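Local coordinates for protein apicoplast TIC22, putative (PDB 4E6Z) that acts as an essential chaperone required for protein import into the apicoplast of the malaria parasite Plasmodium falciparum, at residues Y196-L200 with K233-K237. Numbering follows the deposited sequence.
Sequences YAENL and KVDYK
Glu198 N donates to Lys237 O at 3.3 Å, a longish backbone bond, and Ala197 CA adds a CH···O contact to the same oxygen. A second bond uses a side chain: Asn199 ND2 reaches Asp235 O at 2.7 Å, the nitrogen nearly on the line of the Asp235 C=O and the oxygen close to the Asn199 amide plane. An amide serves well here, supplying the N-H that meets a loop carbonyl. CG beside the backbone N (chi1 -62°) swings that amide toward Asp235 O; Asn199 CB lies 3.7 Å from Val234 CG1. These bonds join a type I turn, Ala197 to Leu200, which interrupts strand 193-203, to the loop entering edge strand 238-242 of a mixed four-stranded sheet; the antiparallel pairing goes on where Tyr196 forms backbone hydrogen bonds with Lys239. The Tyr236 ring packs from the loop against the turn, Val234 CG1 lying over one face toward the rim. Small enough to fit close, Ala197 CB approaches Tyr236 CD1 at 3.9 Å, while Leu200 CB lies 4.0 Å from Tyr236 CE1. The ring also touches Ile223 of helix 216-227. Glu198 and Lys237 run side by side, Glu198 CG 3.3 Å from Lys237 CB, a tight carbon-carbon approach, while the Glu198 carboxylate forms a salt bridge with Lys239.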
loop_
_atom_site.group_PDB
_atom_site.type_symbol
_atom_site.label_atom_id
_atom_site.label_comp_id
_atom_site.label_asym_id
_atom_site.label_seq_id
_atom_site.Cartn_x
_atom_site.Cartn_y
_atom_site.Cartn_z
ATOM N N TYR A 196 1.958 7.582 11.489
ATOM C CA TYR A 196 1.007 7.868 12.561
ATOM C C TYR A 196 1.481 9.007 13.458
ATOM O O TYR A 196 2.661 9.360 13.462
ATOM C CB TYR A 196 0.711 6.612 13.389
ATOM C CG TYR A 196 1.746 6.296 14.443
ATOM C CD1 TYR A 196 1.530 6.632 15.774
ATOM C CD2 TYR A 196 2.932 5.659 14.112
ATOM C CE1 TYR A 196 2.470 6.347 16.747
ATOM C CE2 TYR A 196 3.879 5.369 15.078
ATOM C CZ TYR A 196 3.644 5.715 16.394
ATOM O OH TYR A 196 4.587 5.426 17.355
ATOM N N ALA A 197 0.547 9.580 14.213
ATOM C CA ALA A 197 0.850 10.673 15.130
ATOM C C ALA A 197 0.580 10.263 16.574
ATOM O O ALA A 197 -0.390 9.557 16.863
ATOM C CB ALA A 197 0.045 11.910 14.766
ATOM N N GLU A 198 1.445 10.722 17.473
ATOM C CA GLU A 198 1.399 10.355 18.888
ATOM C C GLU A 198 0.041 10.551 19.557
ATOM O O GLU A 198 -0.493 9.635 20.188
ATOM C CB GLU A 198 2.450 11.152 19.661
ATOM C CG GLU A 198 3.878 10.875 19.235
ATOM C CD GLU A 198 4.427 9.587 19.820
ATOM O OE1 GLU A 198 3.813 8.519 19.607
ATOM O OE2 GLU A 198 5.479 9.647 20.491
ATOM N N ASN A 199 -0.508 11.751 19.430
ATOM C CA ASN A 199 -1.696 12.116 20.195
ATOM C C ASN A 199 -2.972 12.134 19.363
ATOM O O ASN A 199 -3.917 12.859 19.674
ATOM C CB ASN A 199 -1.481 13.474 20.865
ATOM C CG ASN A 199 -0.334 13.457 21.861
ATOM O OD1 ASN A 199 -0.420 12.819 22.912
ATOM N ND2 ASN A 199 0.750 14.152 21.533
ATOM N N LEU A 200 -2.993 11.325 18.310
ATOM C CA LEU A 200 -4.118 11.287 17.380
ATOM C C LEU A 200 -4.872 9.961 17.468
ATOM O O LEU A 200 -4.266 8.890 17.458
ATOM C CB LEU A 200 -3.627 11.511 15.948
ATOM C CG LEU A 200 -4.713 11.597 14.876
ATOM C CD1 LEU A 200 -5.607 12.801 15.127
ATOM C CD2 LEU A 200 -4.094 11.671 13.495
ATOM N N LYS A 233 -2.759 23.253 23.222
ATOM C CA LYS A 233 -1.702 23.123 22.232
ATOM C C LYS A 233 -1.049 21.758 22.400
ATOM O O LYS A 233 -0.489 21.455 23.453
ATOM C CB LYS A 233 -0.671 24.244 22.398
ATOM C CG LYS A 233 0.319 24.382 21.247
ATOM C CD LYS A 233 1.383 23.293 21.284
ATOM C CE LYS A 233 2.312 23.381 20.085
ATOM N NZ LYS A 233 3.310 22.279 20.081
ATOM N N VAL A 234 -1.128 20.936 21.360
ATOM C CA VAL A 234 -0.630 19.570 21.423
ATOM C C VAL A 234 0.423 19.303 20.351
ATOM O O VAL A 234 0.301 19.767 19.216
ATOM C CB VAL A 234 -1.780 18.557 21.259
ATOM C CG1 VAL A 234 -1.253 17.133 21.340
ATOM C CG2 VAL A 234 -2.848 18.795 22.311
ATOM N N ASP A 235 1.460 18.557 20.718
ATOM C CA ASP A 235 2.471 18.140 19.756
ATOM C C ASP A 235 2.067 16.836 19.082
ATOM O O ASP A 235 1.684 15.874 19.745
ATOM C CB ASP A 235 3.830 17.966 20.434
ATOM C CG ASP A 235 4.887 17.424 19.487
ATOM O OD1 ASP A 235 4.839 17.759 18.284
ATOM O OD2 ASP A 235 5.766 16.662 19.946
ATOM N N TYR A 236 2.146 16.813 17.758
ATOM C CA TYR A 236 1.880 15.591 17.010
ATOM C C TYR A 236 3.152 15.047 16.380
ATOM O O TYR A 236 3.408 15.237 15.190
ATOM C CB TYR A 236 0.802 15.821 15.956
ATOM C CG TYR A 236 -0.566 15.978 16.564
ATOM C CD1 TYR A 236 -1.315 14.864 16.920
ATOM C CD2 TYR A 236 -1.101 17.234 16.807
ATOM C CE1 TYR A 236 -2.561 14.998 17.488
ATOM C CE2 TYR A 236 -2.347 17.380 17.378
ATOM C CZ TYR A 236 -3.072 16.255 17.714
ATOM O OH TYR A 236 -4.316 16.385 18.278
ATOM N N LYS A 237 3.950 14.380 17.205
ATOM C CA LYS A 237 5.164 13.730 16.744
ATOM C C LYS A 237 4.814 12.680 15.691
ATOM O O LYS A 237 4.181 11.665 15.988
ATOM C CB LYS A 237 5.891 13.088 17.928
ATOM C CG LYS A 237 7.376 13.389 18.004
ATOM C CD LYS A 237 8.196 12.392 17.210
ATOM C CE LYS A 237 9.683 12.638 17.414
ATOM N NZ LYS A 237 10.519 11.599 16.752
#